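Local coordinates for Non-structural polyprotein (Sindbis virus, PDB 4GUA) that carries the cysteine protease that probably processes the alphavirus replicase polyprotein, joined here to a macro domain and a zinc-binding domain of the next polyprotein segment, at residues Ala28-Leu32 against Ile59-Phe64; Leu152-Val157 against Asn235-Gln239; Pro367-Pro371 against Phe387-Thr392. All coordinates share one frame; numbering follows the deposited sequence.

In the fold
Read from the N terminus, the three contacts follow one another in series, none enclosing or crossing another. Interaction 1 closes the 28-64 region, bringing the loop after helix 16-27 onto helix 52-64 in the family C9 protease. Interaction 2 spans a longer path, returning the start of helix 237-257 to the loop after strand 151-152 and so joining the protease to the methyltransferase-like sheet region. These two meet directly, I61 of the first packing on F238 of the second. Interaction 3 stands apart in the macro domain, its nearest atoms about 24 Å from those of interaction 2, and draws together the loops before and after helix 375-382.

Interaction 1: residues Ala28-Leu32 against Ile59-Phe64; sequences AGIVL and ICIKFF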
loop_
_atom_site.group_PDB
_atom_site.type_symbol
_atom_site.label_atom_id
_atom_site.label_comp_id
_atom_site.label_asym_id
_atom_site.label_seq_id
_atom_site.Cartn_x
_atom_site.Cartn_y
_atom_site.Cartn_z
ATOM N N ALA A 28 19.978 7.963 -21.957
ATOM C CA ALA A 28 19.531 6.631 -22.332
ATOM C C ALA A 28 19.409 6.493 -23.841
ATOM O O ALA A 28 18.940 5.472 -24.336
ATOM C CB ALA A 28 18.194 6.325 -21.678
ATOM N N GLY A 29 19.793 7.533 -24.571
ATOM C CA GLY A 29 19.707 7.508 -26.020
ATOM C C GLY A 29 18.325 7.861 -26.537
ATOM O O GLY A 29 18.053 7.752 -27.735
ATOM N N ILE A 30 17.451 8.292 -25.634
ATOM C CA ILE A 30 16.068 8.591 -25.987
ATOM C C ILE A 30 15.894 10.062 -26.320
ATOM O O ILE A 30 16.254 10.939 -25.526
ATOM C CB ILE A 30 15.111 8.255 -24.830
ATOM C CG1 ILE A 30 15.160 6.760 -24.515
ATOM C CG2 ILE A 30 13.693 8.690 -25.171
ATOM C CD1 ILE A 30 14.428 6.384 -23.252
ATOM N N VAL A 31 15.362 10.331 -27.508
ATOM C CA VAL A 31 14.985 11.687 -27.877
ATOM C C VAL A 31 13.575 11.703 -28.451
ATOM O O VAL A 31 13.363 11.252 -29.579
ATOM C CB VAL A 31 15.957 12.229 -28.918
ATOM C CG1 VAL A 31 15.572 13.616 -29.319
ATOM C CG2 VAL A 31 17.349 12.227 -28.347
ATOM N N LEU A 32 12.632 12.283 -27.708
ATOM C CA LEU A 32 11.215 12.265 -28.086
ATOM C C LEU A 32 10.831 13.439 -28.979
ATOM O O LEU A 32 11.279 14.569 -28.763
ATOM C CB LEU A 32 10.327 12.292 -26.840
ATOM C CG LEU A 32 10.363 11.076 -25.918
ATOM C CD1 LEU A 32 9.492 11.308 -24.689
ATOM C CD2 LEU A 32 9.904 9.837 -26.665
ATOM N N ILE A 59 7.876 6.730 -19.004
ATOM C CA ILE A 59 8.756 6.651 -20.162
ATOM C C ILE A 59 9.661 5.440 -20.038
ATOM O O ILE A 59 9.959 4.767 -21.022
ATOM C CB ILE A 59 9.604 7.922 -20.314
ATOM C CG1 ILE A 59 8.699 9.100 -20.665
ATOM C CG2 ILE A 59 10.654 7.740 -21.406
ATOM C CD1 ILE A 59 9.278 10.435 -20.310
ATOM N N CYS A 60 10.094 5.165 -18.817
ATOM C CA CYS A 60 10.943 4.020 -18.558
ATOM C C CYS A 60 10.178 2.740 -18.909
ATOM O O CYS A 60 10.683 1.879 -19.632
ATOM C CB CYS A 60 11.374 4.013 -17.091
ATOM S SG CYS A 60 12.542 2.708 -16.666
ATOM N N ILE A 61 8.939 2.630 -18.434
ATOM C CA ILE A 61 8.146 1.448 -18.735
ATOM C C ILE A 61 7.934 1.316 -20.237
ATOM O O ILE A 61 8.012 0.227 -20.792
ATOM C CB ILE A 61 6.762 1.491 -18.072
ATOM C CG1 ILE A 61 6.888 1.540 -16.551
ATOM C CG2 ILE A 61 5.938 0.273 -18.496
ATOM C CD1 ILE A 61 5.548 1.641 -15.844
ATOM N N LYS A 62 7.663 2.432 -20.898
ATOM C CA LYS A 62 7.360 2.396 -22.319
ATOM C C LYS A 62 8.543 1.972 -23.184
ATOM O O LYS A 62 8.366 1.211 -24.119
ATOM C CB LYS A 62 6.816 3.748 -22.778
ATOM C CG LYS A 62 5.324 3.913 -22.547
ATOM C CD LYS A 62 4.537 2.901 -23.377
ATOM C CE LYS A 62 3.092 2.830 -22.968
ATOM N NZ LYS A 62 2.974 2.010 -21.740
ATOM N N PHE A 63 9.741 2.464 -22.887
ATOM C CA PHE A 63 10.925 2.092 -23.668
ATOM C C PHE A 63 11.551 0.751 -23.272
ATOM O O PHE A 63 11.897 -0.054 -24.128
ATOM C CB PHE A 63 11.990 3.193 -23.594
ATOM C CG PHE A 63 11.760 4.317 -24.556
ATOM C CD1 PHE A 63 10.980 5.404 -24.203
ATOM C CD2 PHE A 63 12.308 4.279 -25.826
ATOM C CE1 PHE A 63 10.762 6.437 -25.096
ATOM C CE2 PHE A 63 12.089 5.303 -26.722
ATOM C CZ PHE A 63 11.313 6.384 -26.358
ATOM N N PHE A 64 11.756 0.555 -21.975
ATOM C CA PHE A 64 12.448 -0.629 -21.468
ATOM C C PHE A 64 11.558 -1.730 -20.861
ATOM O O PHE A 64 12.064 -2.744 -20.382
ATOM C CB PHE A 64 13.525 -0.190 -20.483
ATOM C CG PHE A 64 14.360 0.952 -20.995
ATOM C CD1 PHE A 64 15.086 0.822 -22.166
ATOM C CD2 PHE A 64 14.404 2.158 -20.320
ATOM C CE1 PHE A 64 15.846 1.865 -22.650
ATOM C CE2 PHE A 64 15.167 3.203 -20.802
ATOM C CZ PHE A 64 15.889 3.052 -21.969
#
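I30 faces F63 with their CA atoms 8.6 Å apart, where the loop 28-32 passes the final turns of helix 52-64 and no hydrogen bond links the two backbones. G29, at positive phi, ends helix 16-27 in a Schellman motif, and the chain beyond it runs on extended, so that I30 and L32 both point at the helix while V31 between them points away.

The contact illustrates how one branched side chain can occupy the face of an aromatic ring while a second takes its edge. I30 has CG1 anti to its carbonyl carbon (chi1 -62°) and an extended second torsion, which carries CD1 over the F63 ring. There CD1 makes a CH-pi contact 3.8 Å from the F63 ring centroid, 18° off the normal. The other branch reaches the far end of the same ring, I30 CG2 lying 3.5 Å from F63 CZ. L32 comes to the rim instead, its CD2 3.7 Å from F63 CZ and near the ring plane. F64 extends the surface beyond F63: its CZ is 3.9 Å from I30 CD1 and receives A28 CB at the ring edge, while F63 CB sits over one of its faces. I59, one turn before F63, completes the surface, with its CG2 4.4 Å from I30 CD1. The bond from F63 N to I59 O, 3.0 Å, is an ordinary helical one between residues a turn apart on the face turned to the loop.

L21, L25, W37 and L40 from the adjoining helices border the same cluster, and Y105 meets F64. It is a buried aliphatic-aromatic core where helices 16-27, 34-40 and 52-64 and the loop between the first two pack together in the family C9 protease, of peptidase clan CA.

Interaction 2: residues Leu152-Val157 against Asn235-Gln239; sequences LPHALV and NHHFQ
H154 and A155, both of which approach the ring of H237, are themselves joined by the shortest hydrogen bond within or between the two segments: H154 ND1 donates to A155 O over 2.7 Å. The donor lies tilted 31° from the carbonyl plane, whereas the acceptor lies nearly in the plane of the H154 ring, and this bond ties the imidazole back to its own loop.

H237 is the centre of the contact. Its CG stands anti to the backbone N (chi1 -172°), which sends the ring across to the loop, and the amide V157 N makes a weak 3.3 Å bond to H237 ND1 at the ring edge. The other nitrogen, NE2, bonds to the carbonyl of Y270, so both ends of the imidazole have partners. L156 covers it obliquely, CD2 standing 4.2 Å from the H237 ring centroid and off-centre.

The same leucine touches the helix start: L156 CD1 meets the edge of the H236 ring at CE1, 3.7 Å away. H236 is the N-cap, its ND1 accepting a weak bond from F238 N. Farther along, L152 CD2 packs against F238 CE2 at 4.0 Å.

Accepting at ND1 and donating at NE2 is consistent with a neutral H237 in the NE2-H tautomer, its rotation probably restrained by Y270 O and, more weakly, by V157 N, with Y333 meeting the ring edge-to-face.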
loop_
_atom_site.group_PDB
_atom_site.type_symbol
_atom_site.label_atom_id
_atom_site.label_comp_id
_atom_site.label_asym_id
_atom_site.label_seq_id
_atom_site.Cartn_x
_atom_site.Cartn_y
_atom_site.Cartn_z
ATOM N N LEU A 152 1.965 -6.383 -8.919
ATOM C CA LEU A 152 0.810 -5.504 -8.892
ATOM C C LEU A 152 0.067 -5.669 -7.581
ATOM O O LEU A 152 -0.150 -6.786 -7.132
ATOM C CB LEU A 152 -0.109 -5.817 -10.069
ATOM C CG LEU A 152 0.574 -5.688 -11.434
ATOM C CD1 LEU A 152 -0.308 -6.255 -12.533
ATOM C CD2 LEU A 152 0.925 -4.244 -11.721
ATOM N N PRO A 153 -0.319 -4.551 -6.955
ATOM C CA PRO A 153 -1.002 -4.624 -5.661
ATOM C C PRO A 153 -2.385 -5.260 -5.778
ATOM O O PRO A 153 -2.919 -5.755 -4.785
ATOM C CB PRO A 153 -1.122 -3.158 -5.242
ATOM C CG PRO A 153 -1.064 -2.379 -6.510
ATOM C CD PRO A 153 -0.204 -3.168 -7.454
ATOM N N HIS A 154 -2.956 -5.249 -6.979
ATOM C CA HIS A 154 -4.294 -5.793 -7.185
ATOM C C HIS A 154 -4.501 -6.195 -8.646
ATOM O O HIS A 154 -3.735 -5.804 -9.524
ATOM C CB HIS A 154 -5.363 -4.779 -6.756
ATOM C CG HIS A 154 -5.391 -3.533 -7.589
ATOM N ND1 HIS A 154 -5.882 -3.511 -8.877
ATOM C CD2 HIS A 154 -4.993 -2.267 -7.318
ATOM C CE1 HIS A 154 -5.784 -2.287 -9.363
ATOM N NE2 HIS A 154 -5.250 -1.513 -8.437
ATOM N N ALA A 155 -5.544 -6.980 -8.889
ATOM C CA ALA A 155 -5.870 -7.461 -10.226
ATOM C C ALA A 155 -6.281 -6.327 -11.160
ATOM O O ALA A 155 -6.680 -5.255 -10.715
ATOM C CB ALA A 155 -6.992 -8.484 -10.140
ATOM N N LEU A 156 -6.198 -6.582 -12.461
ATOM C CA LEU A 156 -6.662 -5.632 -13.460
ATOM C C LEU A 156 -7.788 -6.300 -14.239
ATOM O O LEU A 156 -7.959 -7.519 -14.166
ATOM C CB LEU A 156 -5.534 -5.277 -14.422
ATOM C CG LEU A 156 -4.202 -4.842 -13.821
ATOM C CD1 LEU A 156 -3.240 -4.499 -14.944
ATOM C CD2 LEU A 156 -4.373 -3.667 -12.879
ATOM N N VAL A 157 -8.568 -5.514 -14.974
ATOM C CA VAL A 157 -9.671 -6.067 -15.736
ATOM C C VAL A 157 -9.100 -6.497 -17.071
ATOM O O VAL A 157 -8.368 -5.739 -17.704
ATOM C CB VAL A 157 -10.784 -5.031 -15.967
ATOM C CG1 VAL A 157 -11.194 -4.393 -14.649
ATOM C CG2 VAL A 157 -10.325 -3.969 -16.945
ATOM N N ASN A 235 -5.432 2.375 -23.896
ATOM C CA ASN A 235 -4.999 1.029 -24.268
ATOM C C ASN A 235 -5.007 -0.039 -23.177
ATOM O O ASN A 235 -4.799 -1.213 -23.455
ATOM C CB ASN A 235 -3.617 1.129 -24.901
ATOM C CG ASN A 235 -3.613 2.048 -26.092
ATOM O OD1 ASN A 235 -4.358 1.833 -27.044
ATOM N ND2 ASN A 235 -2.832 3.114 -26.022
ATOM N N HIS A 236 -5.254 0.345 -21.934
ATOM C CA HIS A 236 -5.091 -0.613 -20.855
ATOM C C HIS A 236 -5.415 -0.025 -19.483
ATOM O O HIS A 236 -5.374 1.196 -19.285
ATOM C CB HIS A 236 -3.645 -1.115 -20.861
ATOM C CG HIS A 236 -3.477 -2.462 -20.236
ATOM N ND1 HIS A 236 -3.484 -2.646 -18.874
ATOM C CD2 HIS A 236 -3.312 -3.690 -20.780
ATOM C CE1 HIS A 236 -3.324 -3.927 -18.599
ATOM N NE2 HIS A 236 -3.217 -4.583 -19.740
ATOM N N HIS A 237 -5.731 -0.917 -18.547
ATOM C CA HIS A 237 -6.092 -0.542 -17.192
ATOM C C HIS A 237 -4.896 0.100 -16.496
ATOM O O HIS A 237 -4.990 1.200 -15.969
ATOM C CB HIS A 237 -6.557 -1.772 -16.415
ATOM C CG HIS A 237 -7.135 -1.455 -15.071
ATOM N ND1 HIS A 237 -7.628 -2.422 -14.220
ATOM C CD2 HIS A 237 -7.306 -0.272 -14.433
ATOM C CE1 HIS A 237 -8.070 -1.854 -13.114
ATOM N NE2 HIS A 237 -7.888 -0.551 -13.217
ATOM N N PHE A 238 -3.781 -0.614 -16.455
ATOM C CA PHE A 238 -2.538 -0.037 -15.968
ATOM C C PHE A 238 -2.292 1.356 -16.538
ATOM O O PHE A 238 -1.924 2.273 -15.798
ATOM C CB PHE A 238 -1.349 -0.937 -16.307
ATOM C CG PHE A 238 -0.098 -0.559 -15.575
ATOM C CD1 PHE A 238 0.772 0.389 -16.101
ATOM C CD2 PHE A 238 0.187 -1.113 -14.338
ATOM C CE1 PHE A 238 1.924 0.755 -15.416
ATOM C CE2 PHE A 238 1.331 -0.755 -13.648
ATOM C CZ PHE A 238 2.200 0.184 -14.186
ATOM N N GLN A 239 -2.511 1.528 -17.840
ATOM C CA GLN A 239 -2.281 2.823 -18.475
ATOM C C GLN A 239 -3.251 3.859 -17.944
ATOM O O GLN A 239 -2.915 5.029 -17.829
ATOM C CB GLN A 239 -2.422 2.731 -19.991
ATOM C CG GLN A 239 -2.083 4.022 -20.717
ATOM C CD GLN A 239 -1.842 3.805 -22.200
ATOM O OE1 GLN A 239 -2.774 3.539 -22.960
ATOM N NE2 GLN A 239 -0.584 3.915 -22.619
#

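Interaction 3: residues Pro367-Pro371 against Phe387-Thr392; sequences PLGRP and FTDSAT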
loop_
_atom_site.group_PDB
_atom_site.type_symbol
_atom_site.label_atom_id
_atom_site.label_comp_id
_atom_site.label_asym_id
_atom_site.label_seq_id
_atom_site.Cartn_x
_atom_site.Cartn_y
_atom_site.Cartn_z
ATOM N N PRO A 367 -1.133 -22.959 21.451
ATOM C CA PRO A 367 -0.361 -23.502 20.329
ATOM C C PRO A 367 -0.705 -24.948 19.975
ATOM O O PRO A 367 -0.528 -25.336 18.816
ATOM C CB PRO A 367 1.079 -23.416 20.829
ATOM C CG PRO A 367 1.064 -22.348 21.838
ATOM C CD PRO A 367 -0.259 -22.442 22.513
ATOM N N LEU A 368 -1.161 -25.728 20.952
ATOM C CA LEU A 368 -1.431 -27.149 20.741
ATOM C C LEU A 368 -2.814 -27.411 20.153
ATOM O O LEU A 368 -3.124 -28.539 19.759
ATOM C CB LEU A 368 -1.305 -27.907 22.064
ATOM C CG LEU A 368 0.086 -27.979 22.690
ATOM C CD1 LEU A 368 0.031 -28.746 23.997
ATOM C CD2 LEU A 368 1.062 -28.636 21.731
ATOM N N GLY A 369 -3.639 -26.369 20.096
ATOM C CA GLY A 369 -4.978 -26.473 19.544
ATOM C C GLY A 369 -5.865 -27.361 20.398
ATOM O O GLY A 369 -6.797 -27.983 19.894
ATOM N N ARG A 370 -5.567 -27.423 21.694
ATOM C CA ARG A 370 -6.351 -28.211 22.643
ATOM C C ARG A 370 -7.358 -27.337 23.386
ATOM O O ARG A 370 -7.135 -26.137 23.556
ATOM C CB ARG A 370 -5.428 -28.891 23.649
ATOM C CG ARG A 370 -4.472 -29.901 23.038
ATOM C CD ARG A 370 -3.801 -30.732 24.122
ATOM N NE ARG A 370 -2.749 -31.595 23.595
ATOM C CZ ARG A 370 -1.795 -32.154 24.336
ATOM N NH1 ARG A 370 -1.738 -31.929 25.645
ATOM N NH2 ARG A 370 -0.881 -32.926 23.764
ATOM N N PRO A 371 -8.469 -27.935 23.841
ATOM C CA PRO A 371 -9.419 -27.190 24.674
ATOM C C PRO A 371 -8.775 -26.715 25.978
ATOM O O PRO A 371 -7.891 -27.393 26.494
ATOM C CB PRO A 371 -10.512 -28.224 24.971
ATOM C CG PRO A 371 -10.394 -29.241 23.891
ATOM C CD PRO A 371 -8.943 -29.299 23.545
ATOM N N PHE A 387 -12.013 -28.270 16.732
ATOM C CA PHE A 387 -10.774 -28.637 17.413
ATOM C C PHE A 387 -10.144 -29.913 16.852
ATOM O O PHE A 387 -9.217 -30.468 17.449
ATOM C CB PHE A 387 -11.006 -28.769 18.917
ATOM C CG PHE A 387 -11.213 -27.453 19.610
ATOM C CD1 PHE A 387 -12.423 -26.791 19.521
ATOM C CD2 PHE A 387 -10.199 -26.882 20.353
ATOM C CE1 PHE A 387 -12.614 -25.587 20.152
ATOM C CE2 PHE A 387 -10.386 -25.677 20.989
ATOM C CZ PHE A 387 -11.593 -25.030 20.891
ATOM N N THR A 388 -10.685 -30.404 15.740
ATOM C CA THR A 388 -10.121 -31.566 15.058
ATOM C C THR A 388 -8.654 -31.316 14.704
ATOM O O THR A 388 -7.772 -32.012 15.208
ATOM C CB THR A 388 -10.913 -31.922 13.793
ATOM O OG1 THR A 388 -12.267 -32.210 14.151
ATOM C CG2 THR A 388 -10.310 -33.140 13.102
ATOM N N ASP A 389 -8.385 -30.362 13.813
ATOM C CA ASP A 389 -7.033 -29.837 13.702
ATOM C C ASP A 389 -7.062 -28.321 13.911
ATOM O O ASP A 389 -7.327 -27.569 12.976
ATOM C CB ASP A 389 -6.493 -30.167 12.306
ATOM C CG ASP A 389 -4.986 -30.347 12.278
ATOM O OD1 ASP A 389 -4.288 -29.834 13.185
ATOM O OD2 ASP A 389 -4.499 -30.997 11.329
ATOM N N SER A 390 -6.776 -27.877 15.134
ATOM C CA SER A 390 -6.734 -26.446 15.457
ATOM C C SER A 390 -5.319 -25.889 15.711
ATOM O O SER A 390 -5.148 -24.690 15.944
ATOM C CB SER A 390 -7.637 -26.148 16.654
ATOM O OG SER A 390 -7.592 -27.199 17.595
ATOM N N ALA A 391 -4.312 -26.756 15.702
ATOM C CA ALA A 391 -2.989 -26.363 16.190
ATOM C C ALA A 391 -2.343 -25.348 15.259
ATOM O O ALA A 391 -2.309 -25.526 14.039
ATOM C CB ALA A 391 -2.092 -27.578 16.357
ATOM N N THR A 392 -1.828 -24.280 15.850
ATOM C CA THR A 392 -1.191 -23.222 15.089
ATOM C C THR A 392 -0.168 -22.536 15.993
ATOM O O THR A 392 -0.321 -22.546 17.212
ATOM C CB THR A 392 -2.247 -22.224 14.579
ATOM O OG1 THR A 392 -1.732 -21.488 13.465
ATOM C CG2 THR A 392 -2.678 -21.274 15.689
#
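Hydrogen bonding between S390 and G369 anchors this pair of surface loops, which run past each other in opposite directions. The hydroxyl S390 OG donates to G369 O over 2.6 Å. It comes in at 117° to the C=O, tilted slightly from the carbonyl plane. A weak bond follows at the far end, T392 N to P367 O at 3.4 Å. Beside it P367 CA lies 3.3 Å from T392 O in a CA-H...O contact, 146° at the hydrogen, while P367 O and T392 O are close but not bonded.

Close backbone approach is the second element. G369, at positive phi and with no side chain, brings its CA to 3.9 Å from A391 CA. The methyl group of A391 comes up to two carbonyls, those of P367 and L368, lying 3.7 Å from P367 O.

Apolar and aromatic contact makes up the rest. F387 presents its ring edge to the loop, with CD2 3.6 Å from G369 O, and P371 slides alongside, its CD 4.2 Å from F387 CD2.

Outside the pair, D389 forms a salt bridge with R398, and the T392 hydroxyl is bonded to that of T396. A bound sulfate near P367 is consistent with an anion-binding surface of this macro domain. The two loops flank helix 375-382, one entering from strand 360-364 and the other leaving for strand 397-402; C376 and I379 pack on F387, and H409 meets its ring edge-to-face, so the paired loops lie against helix 375-382 and strand 405-410.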